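PDB 3HUR: alanine racemase from Oenococcus oeni PSU-1, which belongs to the alanine racemase family, joining an N-terminal TIM-barrel domain to a C-terminal domain built largely of beta strands. Local coordinates for residues K34-L39 and D158-Y163; D42-G47 and P225-S230; E74-D79 and D100-I105; V348-N353 and V359-T364. One frame throughout, in Å; residues are numbered along the deposited sequence.

Contact 1: K34-L39 and D158-Y163; sequences KVYAVL and DLFSVY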
loop_
_atom_site.group_PDB
_atom_site.type_symbol
_atom_site.label_atom_id
_atom_site.label_comp_id
_atom_site.label_asym_id
_atom_site.label_seq_id
_atom_site.Cartn_x
_atom_site.Cartn_y
_atom_site.Cartn_z
ATOM N N LYS A 34 41.975 -14.620 6.004
ATOM C CA LYS A 34 40.952 -15.217 5.212
ATOM C C LYS A 34 39.722 -14.283 5.139
ATOM O O LYS A 34 39.412 -13.598 6.091
ATOM C CB LYS A 34 40.582 -16.530 5.876
ATOM C CG LYS A 34 41.737 -17.547 5.959
ATOM C CD LYS A 34 41.572 -18.649 4.902
ATOM C CE LYS A 34 42.828 -19.542 4.703
ATOM N NZ LYS A 34 42.996 -19.850 3.220
ATOM N N VAL A 35 39.047 -14.226 3.990
ATOM C CA VAL A 35 37.753 -13.529 3.864
ATOM C C VAL A 35 36.713 -14.516 3.361
ATOM O O VAL A 35 36.910 -15.105 2.311
ATOM C CB VAL A 35 37.825 -12.340 2.927
ATOM C CG1 VAL A 35 36.427 -11.775 2.654
ATOM C CG2 VAL A 35 38.692 -11.300 3.517
ATOM N N TYR A 36 35.673 -14.723 4.169
ATOM C CA TYR A 36 34.503 -15.520 3.858
ATOM C C TYR A 36 33.333 -14.594 3.495
ATOM O O TYR A 36 32.796 -13.897 4.366
ATOM C CB TYR A 36 34.068 -16.319 5.077
ATOM C CG TYR A 36 35.104 -17.238 5.660
ATOM C CD1 TYR A 36 34.895 -17.841 6.889
ATOM C CD2 TYR A 36 36.294 -17.518 4.988
ATOM C CE1 TYR A 36 35.822 -18.684 7.431
ATOM C CE2 TYR A 36 37.219 -18.360 5.528
ATOM C CZ TYR A 36 36.985 -18.932 6.750
ATOM O OH TYR A 36 37.914 -19.790 7.267
ATOM N N ALA A 37 32.934 -14.603 2.223
ATOM C CA ALA A 37 31.906 -13.682 1.701
ATOM C C ALA A 37 30.564 -14.261 2.030
ATOM O O ALA A 37 30.297 -15.399 1.660
ATOM C CB ALA A 37 32.050 -13.548 0.226
ATOM N N VAL A 38 29.752 -13.521 2.789
ATOM C CA VAL A 38 28.440 -13.993 3.151
ATOM C C VAL A 38 27.461 -13.487 2.076
ATOM O O VAL A 38 27.369 -12.310 1.805
ATOM C CB VAL A 38 28.020 -13.549 4.592
ATOM C CG1 VAL A 38 26.645 -14.098 4.954
ATOM C CG2 VAL A 38 29.027 -14.012 5.656
ATOM N N LEU A 39 26.727 -14.416 1.494
ATOM C CA LEU A 39 25.815 -14.151 0.440
ATOM C C LEU A 39 24.461 -14.718 0.806
ATOM O O LEU A 39 24.102 -15.807 0.383
ATOM C CB LEU A 39 26.315 -14.861 -0.801
ATOM C CG LEU A 39 27.557 -14.218 -1.410
ATOM C CD1 LEU A 39 27.857 -14.964 -2.675
ATOM C CD2 LEU A 39 27.344 -12.693 -1.686
ATOM N N ASP A 158 37.022 -32.240 9.803
ATOM C CA ASP A 158 37.991 -31.215 9.573
ATOM C C ASP A 158 37.392 -29.928 10.102
ATOM O O ASP A 158 36.421 -29.446 9.574
ATOM C CB ASP A 158 38.273 -31.136 8.095
ATOM C CG ASP A 158 39.137 -29.999 7.745
ATOM O OD1 ASP A 158 39.571 -29.306 8.675
ATOM O OD2 ASP A 158 39.371 -29.789 6.534
ATOM N N LEU A 159 37.964 -29.398 11.171
ATOM C CA LEU A 159 37.466 -28.197 11.785
ATOM C C LEU A 159 37.827 -26.999 10.910
ATOM O O LEU A 159 38.986 -26.684 10.716
ATOM C CB LEU A 159 38.080 -28.054 13.153
ATOM C CG LEU A 159 37.530 -26.961 14.038
ATOM C CD1 LEU A 159 36.034 -27.067 14.185
ATOM C CD2 LEU A 159 38.237 -27.062 15.403
ATOM N N PHE A 160 36.797 -26.349 10.373
ATOM C CA PHE A 160 36.958 -25.288 9.417
ATOM C C PHE A 160 37.038 -23.983 10.137
ATOM O O PHE A 160 37.743 -23.083 9.703
ATOM C CB PHE A 160 35.751 -25.271 8.449
ATOM C CG PHE A 160 35.851 -24.226 7.398
ATOM C CD1 PHE A 160 35.223 -23.001 7.551
ATOM C CD2 PHE A 160 36.618 -24.437 6.272
ATOM C CE1 PHE A 160 35.348 -22.017 6.586
ATOM C CE2 PHE A 160 36.745 -23.453 5.293
ATOM C CZ PHE A 160 36.100 -22.245 5.452
ATOM N N SER A 161 36.282 -23.855 11.219
ATOM C CA SER A 161 36.215 -22.594 11.967
ATOM C C SER A 161 35.681 -22.852 13.351
ATOM O O SER A 161 34.880 -23.773 13.545
ATOM C CB SER A 161 35.279 -21.561 11.278
ATOM O OG SER A 161 35.773 -20.217 11.373
ATOM N N VAL A 162 36.110 -22.021 14.297
ATOM C CA VAL A 162 35.461 -21.896 15.577
ATOM C C VAL A 162 35.061 -20.454 15.605
ATOM O O VAL A 162 35.925 -19.569 15.451
ATOM C CB VAL A 162 36.405 -22.171 16.768
ATOM C CG1 VAL A 162 35.654 -21.958 18.086
ATOM C CG2 VAL A 162 36.984 -23.563 16.670
ATOM N N TYR A 163 33.764 -20.198 15.791
ATOM C CA TYR A 163 33.226 -18.899 15.416
ATOM C C TYR A 163 32.076 -18.417 16.284
ATOM O O TYR A 163 31.395 -19.205 16.931
ATOM C CB TYR A 163 32.773 -18.931 13.939
ATOM C CG TYR A 163 31.437 -19.582 13.729
ATOM C CD1 TYR A 163 31.317 -20.946 13.753
ATOM C CD2 TYR A 163 30.285 -18.825 13.572
ATOM C CE1 TYR A 163 30.098 -21.564 13.632
ATOM C CE2 TYR A 163 29.045 -19.437 13.411
ATOM C CZ TYR A 163 28.964 -20.818 13.428
ATOM O OH TYR A 163 27.746 -21.465 13.288
#

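Contact 2: D42-G47 and P225-S230; sequences DGYGLG and PGQLIS. With SO4 (sulfate ion), chain B; SO4 (sulfate ion), chain D.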
loop_
_atom_site.group_PDB
_atom_site.type_symbol
_atom_site.label_atom_id
_atom_site.label_comp_id
_atom_site.label_asym_id
_atom_site.label_seq_id
_atom_site.Cartn_x
_atom_site.Cartn_y
_atom_site.Cartn_z
ATOM N N ASP A 42 20.159 -14.511 -2.057
ATOM C CA ASP A 42 20.648 -14.320 -3.399
ATOM C C ASP A 42 21.521 -13.112 -3.510
ATOM O O ASP A 42 21.265 -12.203 -4.333
ATOM C CB ASP A 42 19.456 -14.235 -4.389
ATOM C CG ASP A 42 19.881 -14.362 -5.865
ATOM O OD1 ASP A 42 19.051 -13.979 -6.720
ATOM O OD2 ASP A 42 21.010 -14.846 -6.174
ATOM N N GLY A 43 22.548 -13.078 -2.672
ATOM C CA GLY A 43 23.536 -12.007 -2.743
ATOM C C GLY A 43 22.932 -10.711 -2.348
ATOM O O GLY A 43 23.173 -9.682 -2.945
ATOM N N TYR A 44 22.112 -10.776 -1.333
ATOM C CA TYR A 44 21.427 -9.589 -0.809
ATOM C C TYR A 44 20.599 -9.021 -1.890
ATOM O O TYR A 44 20.615 -7.864 -2.121
ATOM C CB TYR A 44 22.423 -8.573 -0.216
ATOM C CG TYR A 44 23.025 -9.161 1.002
ATOM C CD1 TYR A 44 24.231 -9.838 0.954
ATOM C CD2 TYR A 44 22.336 -9.150 2.179
ATOM C CE1 TYR A 44 24.778 -10.426 2.111
ATOM C CE2 TYR A 44 22.841 -9.734 3.318
ATOM C CZ TYR A 44 24.073 -10.367 3.283
ATOM O OH TYR A 44 24.540 -10.969 4.442
ATOM N N GLY A 45 19.884 -9.889 -2.570
ATOM C CA GLY A 45 19.079 -9.481 -3.701
ATOM C C GLY A 45 19.809 -8.880 -4.887
ATOM O O GLY A 45 19.170 -8.247 -5.714
ATOM N N LEU A 46 21.112 -9.107 -4.986
ATOM C CA LEU A 46 21.910 -8.587 -6.100
ATOM C C LEU A 46 22.480 -9.687 -6.973
ATOM O O LEU A 46 22.944 -9.404 -8.089
ATOM C CB LEU A 46 23.065 -7.702 -5.607
ATOM C CG LEU A 46 22.639 -6.495 -4.797
ATOM C CD1 LEU A 46 23.814 -5.595 -4.582
ATOM C CD2 LEU A 46 21.513 -5.754 -5.489
ATOM N N GLY A 47 22.467 -10.928 -6.482
ATOM C CA GLY A 47 22.797 -12.084 -7.307
ATOM C C GLY A 47 23.975 -12.852 -6.747
ATOM O O GLY A 47 25.087 -12.451 -6.854
ATOM N N PRO A 225 32.262 -10.812 5.989
ATOM C CA PRO A 225 31.471 -9.685 5.506
ATOM C C PRO A 225 30.263 -10.127 4.691
ATOM O O PRO A 225 30.402 -10.920 3.785
ATOM C CB PRO A 225 32.451 -8.937 4.629
ATOM C CG PRO A 225 33.456 -9.907 4.286
ATOM C CD PRO A 225 33.601 -10.801 5.408
ATOM N N GLY A 226 29.089 -9.654 5.087
ATOM C CA GLY A 226 27.815 -9.932 4.387
ATOM C C GLY A 226 27.221 -8.650 3.840
ATOM O O GLY A 226 27.623 -8.187 2.798
ATOM N N GLN A 227 26.314 -8.042 4.573
ATOM C CA GLN A 227 25.580 -6.912 4.054
ATOM C C GLN A 227 26.440 -5.802 3.551
ATOM O O GLN A 227 25.983 -5.002 2.709
ATOM C CB GLN A 227 24.751 -6.261 5.105
ATOM C CG GLN A 227 23.614 -6.993 5.586
ATOM C CD GLN A 227 22.668 -6.059 6.328
ATOM O OE1 GLN A 227 22.299 -6.323 7.470
ATOM N NE2 GLN A 227 22.260 -4.965 5.668
ATOM N N LEU A 228 27.644 -5.679 4.080
ATOM C CA LEU A 228 28.479 -4.561 3.697
ATOM C C LEU A 228 29.024 -4.732 2.293
ATOM O O LEU A 228 29.645 -3.792 1.740
ATOM C CB LEU A 228 29.662 -4.384 4.668
ATOM C CG LEU A 228 30.875 -5.335 4.575
ATOM C CD1 LEU A 228 31.757 -5.077 3.391
ATOM C CD2 LEU A 228 31.698 -5.175 5.858
ATOM N N ILE A 229 28.885 -5.931 1.739
ATOM C CA ILE A 229 29.386 -6.159 0.393
ATOM C C ILE A 229 28.735 -5.210 -0.608
ATOM O O ILE A 229 29.368 -4.763 -1.540
ATOM C CB ILE A 229 29.118 -7.575 -0.068
ATOM C CG1 ILE A 229 30.020 -8.564 0.718
ATOM C CG2 ILE A 229 29.364 -7.634 -1.527
ATOM C CD1 ILE A 229 29.684 -10.086 0.539
ATOM N N SER A 230 27.462 -4.904 -0.397
ATOM C CA SER A 230 26.717 -4.076 -1.323
ATOM C C SER A 230 27.060 -2.615 -1.200
ATOM O O SER A 230 26.686 -1.814 -2.068
ATOM C CB SER A 230 25.236 -4.248 -1.093
ATOM O OG SER A 230 24.795 -3.568 0.064
HETATM S S SO4 B . 26.435 -9.516 8.366
HETATM O O1 SO4 B . 25.383 -8.928 7.577
HETATM O O2 SO4 B . 26.339 -9.201 9.767
HETATM O O3 SO4 B . 26.281 -10.941 8.333
HETATM O O4 SO4 B . 27.643 -8.949 7.787
HETATM S S SO4 D . 19.346 -18.039 -1.036
HETATM O O1 SO4 D . 18.126 -17.252 -1.024
HETATM O O2 SO4 D . 19.856 -18.409 0.317
HETATM O O3 SO4 D . 19.007 -19.189 -1.871
HETATM O O4 SO4 D . 20.351 -17.210 -1.720
#

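Contact 3: E74-D79 and D100-I105; sequences ELRQAD and DHDIVI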
loop_
_atom_site.group_PDB
_atom_site.type_symbol
_atom_site.label_atom_id
_atom_site.label_comp_id
_atom_site.label_asym_id
_atom_site.label_seq_id
_atom_site.Cartn_x
_atom_site.Cartn_y
_atom_site.Cartn_z
ATOM N N GLU A 74 23.490 -25.056 -6.199
ATOM C CA GLU A 74 23.457 -24.212 -7.373
ATOM C C GLU A 74 24.762 -23.537 -7.654
ATOM O O GLU A 74 25.152 -23.374 -8.787
ATOM C CB GLU A 74 22.432 -23.073 -7.201
ATOM C CG GLU A 74 20.937 -23.390 -7.370
ATOM C CD GLU A 74 20.057 -22.136 -7.062
ATOM O OE1 GLU A 74 19.882 -21.207 -7.929
ATOM O OE2 GLU A 74 19.586 -22.076 -5.922
ATOM N N LEU A 75 25.382 -22.997 -6.633
ATOM C CA LEU A 75 26.695 -22.414 -6.789
ATOM C C LEU A 75 27.657 -23.483 -7.378
ATOM O O LEU A 75 28.458 -23.194 -8.270
ATOM C CB LEU A 75 27.180 -21.870 -5.435
ATOM C CG LEU A 75 26.592 -20.536 -4.896
ATOM C CD1 LEU A 75 26.929 -20.316 -3.404
ATOM C CD2 LEU A 75 27.162 -19.360 -5.705
ATOM N N ARG A 76 27.544 -24.727 -6.916
ATOM C CA ARG A 76 28.446 -25.793 -7.395
ATOM C C ARG A 76 28.218 -26.052 -8.867
ATOM O O ARG A 76 29.161 -26.087 -9.638
ATOM C CB ARG A 76 28.279 -27.099 -6.599
ATOM C CG ARG A 76 28.848 -27.040 -5.217
ATOM C CD ARG A 76 30.373 -26.937 -5.267
ATOM N NE ARG A 76 30.962 -26.889 -3.919
ATOM C CZ ARG A 76 31.933 -26.069 -3.578
ATOM N NH1 ARG A 76 32.425 -25.223 -4.453
ATOM N NH2 ARG A 76 32.397 -26.049 -2.351
ATOM N N GLN A 77 26.945 -26.204 -9.238
ATOM C CA GLN A 77 26.541 -26.252 -10.625
ATOM C C GLN A 77 27.098 -25.116 -11.461
ATOM O O GLN A 77 27.336 -25.313 -12.647
ATOM C CB GLN A 77 25.031 -26.165 -10.759
ATOM C CG GLN A 77 24.276 -27.455 -10.564
ATOM C CD GLN A 77 22.894 -27.398 -11.233
ATOM O OE1 GLN A 77 22.317 -26.303 -11.435
ATOM N NE2 GLN A 77 22.363 -28.569 -11.578
ATOM N N ALA A 78 27.249 -23.922 -10.889
ATOM C CA ALA A 78 27.750 -22.769 -11.667
ATOM C C ALA A 78 29.259 -22.708 -11.726
ATOM O O ALA A 78 29.814 -21.694 -12.165
ATOM C CB ALA A 78 27.197 -21.495 -11.134
ATOM N N ASP A 79 29.911 -23.787 -11.261
ATOM C CA ASP A 79 31.382 -23.999 -11.315
ATOM C C ASP A 79 32.153 -23.165 -10.322
ATOM O O ASP A 79 33.332 -22.877 -10.510
ATOM C CB ASP A 79 31.958 -23.803 -12.730
ATOM C CG ASP A 79 31.445 -24.844 -13.728
ATOM O OD1 ASP A 79 31.248 -26.041 -13.358
ATOM O OD2 ASP A 79 31.239 -24.458 -14.904
ATOM N N ASP A 100 30.444 -34.735 -0.570
ATOM C CA ASP A 100 30.753 -34.833 -2.000
ATOM C C ASP A 100 30.915 -33.490 -2.673
ATOM O O ASP A 100 31.638 -33.387 -3.671
ATOM C CB ASP A 100 29.678 -35.616 -2.758
ATOM C CG ASP A 100 29.640 -37.122 -2.382
ATOM O OD1 ASP A 100 30.635 -37.662 -1.767
ATOM O OD2 ASP A 100 28.577 -37.741 -2.719
ATOM N N HIS A 101 30.239 -32.472 -2.137
ATOM C CA HIS A 101 30.256 -31.136 -2.736
ATOM C C HIS A 101 31.103 -30.120 -1.958
ATOM O O HIS A 101 31.037 -28.906 -2.247
ATOM C CB HIS A 101 28.813 -30.623 -2.872
ATOM C CG HIS A 101 27.965 -31.450 -3.785
ATOM N ND1 HIS A 101 28.108 -31.422 -5.158
ATOM C CD2 HIS A 101 26.939 -32.295 -3.523
ATOM C CE1 HIS A 101 27.212 -32.230 -5.699
ATOM N NE2 HIS A 101 26.492 -32.772 -4.728
ATOM N N ASP A 102 31.869 -30.618 -0.973
ATOM C CA ASP A 102 32.813 -29.812 -0.189
ATOM C C ASP A 102 32.105 -28.638 0.480
ATOM O O ASP A 102 32.463 -27.457 0.263
ATOM C CB ASP A 102 33.922 -29.272 -1.083
ATOM C CG ASP A 102 34.985 -28.518 -0.290
ATOM O OD1 ASP A 102 35.206 -28.935 0.887
ATOM O OD2 ASP A 102 35.608 -27.532 -0.819
ATOM N N ILE A 103 31.072 -28.965 1.246
ATOM C CA ILE A 103 30.298 -27.976 1.939
ATOM C C ILE A 103 30.566 -28.065 3.419
ATOM O O ILE A 103 30.429 -29.142 4.013
ATOM C CB ILE A 103 28.775 -28.190 1.712
ATOM C CG1 ILE A 103 28.441 -28.028 0.222
ATOM C CG2 ILE A 103 27.957 -27.243 2.593
ATOM C CD1 ILE A 103 26.973 -28.183 -0.079
ATOM N N VAL A 104 30.935 -26.930 4.008
ATOM C CA VAL A 104 31.131 -26.847 5.429
ATOM C C VAL A 104 29.792 -26.749 6.109
ATOM O O VAL A 104 28.941 -26.030 5.652
ATOM C CB VAL A 104 31.927 -25.585 5.804
ATOM C CG1 VAL A 104 32.028 -25.443 7.334
ATOM C CG2 VAL A 104 33.286 -25.591 5.149
ATOM N N ILE A 105 29.613 -27.427 7.234
ATOM C CA ILE A 105 28.386 -27.305 8.025
ATOM C C ILE A 105 28.704 -26.906 9.475
ATOM O O ILE A 105 29.842 -27.021 9.926
ATOM C CB ILE A 105 27.521 -28.578 7.972
ATOM C CG1 ILE A 105 28.161 -29.751 8.721
ATOM C CG2 ILE A 105 27.225 -28.982 6.498
ATOM C CD1 ILE A 105 27.260 -30.965 8.748
#

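Contact 4: V348-N353 and V359-T364; sequences VEEVAN and VDEIQT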
loop_
_atom_site.group_PDB
_atom_site.type_symbol
_atom_site.label_atom_id
_atom_site.label_comp_id
_atom_site.label_asym_id
_atom_site.label_seq_id
_atom_site.Cartn_x
_atom_site.Cartn_y
_atom_site.Cartn_z
ATOM N N VAL A 348 15.698 -6.737 4.245
ATOM C CA VAL A 348 15.042 -6.746 5.528
ATOM C C VAL A 348 15.144 -8.188 6.034
ATOM O O VAL A 348 15.015 -9.118 5.267
ATOM C CB VAL A 348 13.531 -6.276 5.460
ATOM C CG1 VAL A 348 12.704 -7.137 4.465
ATOM C CG2 VAL A 348 12.825 -6.303 6.850
ATOM N N GLU A 349 15.357 -8.343 7.334
ATOM C CA GLU A 349 15.403 -9.628 8.009
ATOM C C GLU A 349 14.303 -9.791 9.062
ATOM O O GLU A 349 14.031 -8.887 9.806
ATOM C CB GLU A 349 16.743 -9.741 8.718
ATOM C CG GLU A 349 16.982 -11.072 9.434
ATOM C CD GLU A 349 18.459 -11.384 9.536
ATOM O OE1 GLU A 349 19.256 -10.422 9.418
ATOM O OE2 GLU A 349 18.820 -12.566 9.679
ATOM N N GLU A 350 13.745 -10.985 9.155
ATOM C CA GLU A 350 12.637 -11.311 10.042
ATOM C C GLU A 350 13.055 -12.623 10.723
ATOM O O GLU A 350 13.379 -13.569 10.031
ATOM C CB GLU A 350 11.391 -11.500 9.144
ATOM C CG GLU A 350 10.019 -11.962 9.768
ATOM C CD GLU A 350 8.795 -11.806 8.743
ATOM O OE1 GLU A 350 8.913 -12.192 7.543
ATOM O OE2 GLU A 350 7.706 -11.275 9.129
ATOM N N VAL A 351 13.131 -12.660 12.057
ATOM C CA VAL A 351 13.371 -13.912 12.794
ATOM C C VAL A 351 12.211 -14.295 13.751
ATOM O O VAL A 351 11.532 -13.458 14.285
ATOM C CB VAL A 351 14.715 -13.897 13.577
ATOM C CG1 VAL A 351 15.808 -13.093 12.814
ATOM C CG2 VAL A 351 14.502 -13.309 14.905
ATOM N N ALA A 352 11.992 -15.573 13.956
ATOM C CA ALA A 352 10.948 -16.002 14.859
ATOM C C ALA A 352 11.485 -17.184 15.607
ATOM O O ALA A 352 12.178 -18.004 15.040
ATOM C CB ALA A 352 9.719 -16.385 14.114
ATOM N N ASN A 353 11.228 -17.257 16.895
ATOM C CA ASN A 353 11.737 -18.374 17.685
ATOM C C ASN A 353 10.589 -19.183 18.221
ATOM O O ASN A 353 9.645 -18.635 18.776
ATOM C CB ASN A 353 12.675 -17.895 18.816
ATOM C CG ASN A 353 14.066 -17.530 18.294
ATOM O OD1 ASN A 353 14.972 -18.372 18.283
ATOM N ND2 ASN A 353 14.232 -16.275 17.829
ATOM N N VAL A 359 13.129 -19.453 12.735
ATOM C CA VAL A 359 12.877 -18.997 11.390
ATOM C C VAL A 359 13.694 -17.732 11.208
ATOM O O VAL A 359 13.533 -16.810 11.996
ATOM C CB VAL A 359 11.408 -18.702 11.191
ATOM C CG1 VAL A 359 11.128 -18.298 9.743
ATOM C CG2 VAL A 359 10.564 -19.910 11.571
ATOM N N ASP A 360 14.603 -17.726 10.224
ATOM C CA ASP A 360 15.430 -16.560 9.894
ATOM C C ASP A 360 15.312 -16.189 8.395
ATOM O O ASP A 360 16.094 -16.647 7.590
ATOM C CB ASP A 360 16.911 -16.819 10.241
ATOM C CG ASP A 360 17.760 -15.533 10.238
ATOM O OD1 ASP A 360 17.427 -14.582 9.520
ATOM O OD2 ASP A 360 18.788 -15.444 10.963
ATOM N N GLU A 361 14.377 -15.311 8.039
ATOM C CA GLU A 361 14.117 -14.922 6.628
ATOM C C GLU A 361 14.690 -13.577 6.188
ATOM O O GLU A 361 14.246 -12.562 6.666
ATOM C CB GLU A 361 12.615 -14.830 6.427
ATOM C CG GLU A 361 12.215 -14.741 4.937
ATOM C CD GLU A 361 10.720 -14.612 4.723
ATOM O OE1 GLU A 361 10.030 -14.095 5.655
ATOM O OE2 GLU A 361 10.251 -15.021 3.608
ATOM N N ILE A 362 15.637 -13.555 5.259
ATOM C CA ILE A 362 16.080 -12.297 4.680
ATOM C C ILE A 362 15.470 -12.167 3.294
ATOM O O ILE A 362 15.342 -13.171 2.589
ATOM C CB ILE A 362 17.598 -12.186 4.609
ATOM C CG1 ILE A 362 18.182 -12.353 6.006
ATOM C CG2 ILE A 362 17.981 -10.842 4.121
ATOM C CD1 ILE A 362 19.720 -12.149 6.127
ATOM N N GLN A 363 15.099 -10.930 2.925
ATOM C CA GLN A 363 14.434 -10.626 1.672
ATOM C C GLN A 363 14.855 -9.283 1.119
ATOM O O GLN A 363 15.133 -8.385 1.884
ATOM C CB GLN A 363 12.934 -10.598 1.869
ATOM C CG GLN A 363 12.303 -11.935 1.869
ATOM C CD GLN A 363 10.787 -11.857 2.022
ATOM O OE1 GLN A 363 10.039 -12.344 1.169
ATOM N NE2 GLN A 363 10.336 -11.245 3.087
ATOM N N THR A 364 14.886 -9.159 -0.213
ATOM C CA THR A 364 15.220 -7.888 -0.856
ATOM C C THR A 364 14.105 -6.875 -0.650
ATOM O O THR A 364 12.940 -7.238 -0.440
ATOM C CB THR A 364 15.470 -8.005 -2.380
ATOM O OG1 THR A 364 15.994 -6.754 -2.856
ATOM C CG2 THR A 364 14.199 -8.300 -3.112
HETATM O O HOH W 1 7.680 -11.475 4.369
#

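Contact 1: K34-L39 and D158-Y163
The rings of Tyr36 and Phe160 meet at a slant, neither stacked nor edge-to-face: their centroids lie 5.1 Å apart and their planes are inclined by 32°. At the edge of the Tyr36 ring, close to its plane, sits the hydroxyl of Ser161, with OG 4.2 Å from CE1 of the tyrosine. The two aromatic side chains approach from opposite directions and overlap at their outer ends. CE1 of Phe160 comes within 3.5 Å of CE1 of Tyr36, while CZ of Phe160 lies 3.6 Å from the tyrosine OH. Phe160 swings its CG anti to the backbone N (chi1 -178°), and this carries the ring toward Tyr36 although its CB bond does not aim there. The strands stand well apart, with the CA atoms of Tyr36 and Ser161 10.9 Å from each other, and the long, flat side chain of Tyr36 bridges much of that gap to meet the Phe160 ring. Ser161 suits its buried post by being small and by having a hydroxyl that is satisfied by the carbonyl of Leu200. Both segments are strands of the parallel barrel sheet, but they are not neighbours in it. The contact therefore crosses the barrel interior, where Tyr36 also packs on Ala63 and Ile65 of strand 63-66, and Phe160 and Ser161 lean on Ser126 of strand 123-128.

Contact 2: D42-G47 and P225-S230
At the C-terminal ends of two barrel strands, Tyr44 lays its ring on the loop that carries Gly226 and Gln227, so the contact ties the turn after strand 34-38 to the segment after strand 222-223 of the TIM barrel. Residues 42-45 all have positive phi and form a left-handed helical turn, to which Gly43 and Gly45 are well fitted. Gln227 CA sits over one face of the Tyr44 ring, 4.0 Å from its centroid, a CH-pi contact displaced toward the rim, and CG of Gln227 touches CE2 of the tyrosine at 3.6 Å. Because Gly226 has no side chain, the tyrosine OH can approach its CA to 3.4 Å. Beside this pair, the backbone nitrogens of Gly226 and Gln227 hold a sulfate ion, which Ser206 also binds; the bond from Gly226 is weak. A second sulfate is held by the backbone N of Asp42, together with Asn68 and Arg8 of the second subunit. Leucine suits position 46, a buried apolar spot, where CD1 of Leu46 rests 4.0 Å from CB of Ser230.

Contact 3: E74-D79 and D100-I105
The carbonyl oxygen of His101 is gripped twice by one guanidinium: NE of Arg76 donates to it at 2.6 Å, and NH2 of Arg76 adds a weak bond at 3.2 Å. The same NH2 also donates to Asp102 O at 3.0 Å. That oxygen lies in the guanidinium plane, whereas the nitrogen stands well above the plane of the Asp102 carbonyl and uses no lone pair of it. Two successive carbonyls thus fix the rotation of the group. The arginine chain reaches them through a bend at chi2 (-68°), and its CG passes 4.3 Å from CB of His101. Arginine suits this place because it has N-H groups pointing in several directions: NH1 turns to the backbone oxygens of Leu80 and Leu82, so a single side chain ties down two loops. Its positive charge is also well matched to the C-terminal end of helix 95-100, whose dipole would probably favour a cation. The carboxylate of Asp102 adds only a long charge attraction, with OD2 well out of the guanidinium plane. Asp102, with positive phi, closes helix 95-100 in a Schellman motif, and Asp79 closes helix 69-77 in the same way. The contact therefore joins the ends of two helices of the barrel domain, beside strand 84-86, where Arg76 packs on Ile84, and just ahead of strand 103-107.

Contact 4: V348-N353 and V359-T364
Ala352 and Val359 make the compact end of this strand pair, with Ala352 CB 4.1 Å from Val359 CB, while Val348 and Glu349 at the other end are exposed to solvent. Small and beta-branched apolar residues suit the buried end. Six backbone hydrogen bonds join the strands; the one from Glu361 N to Glu350 O measures 2.8 Å, and that from Val359 N to Ala352 O is nearly straight at 169°. On the face shared by Ala352 and Val359, Glu350 and Glu361 run side by side with almost coplanar carboxylates, their OE1 atoms 2.9 Å apart. Two such acids would probably repel if both were ionised, so their proton affinity may be raised. A water links this group to Gln363, accepting from NE2 at 3.0 Å and donating weakly to Glu350 OE1, and OE2 of Glu350 bonds to Asn291 of the second subunit. On the other face, Glu349 extends with CG anti to the backbone N (chi1 -177°), bringing OE2 to 2.5 Å from Asp360 OD1, while its CD lies 3.7 Å from CG1 of Ile362. There the isoleucine crosses the acid chain at a slant, its CG1 and CD1 touching the carboxylate end. Alternating hydrogen-bonded and non-hydrogen-bonded pairs mark an antiparallel beta hairpin, which Val359 extends across the subunit interface by parallel pairing with a strand of the second subunit.

Contacts 1 and 2 are buried, contact 3 lies at the surface, and contact 4 is only partly buried. Contacts 1 to 3 all belong to the barrel domain: contact 1 spans its interior with aromatic carbon, contact 2 closes loops beyond the strand ends, and contact 3 secures helix ends with a charged group. Strand 34-38 leads straight into the turn of contact 2, where Val38 N probably bonds to Pro225 O at 2.9 Å. Phe160 CG touches Val104 CG2 at 3.7 Å, joining contacts 1 and 3. Contact 4, a hairpin held by backbone bonds in the C-terminal part of the sequence, meets contact 2 through Thr364 and Gly45; contacts 3 and 4 both reach the second subunit.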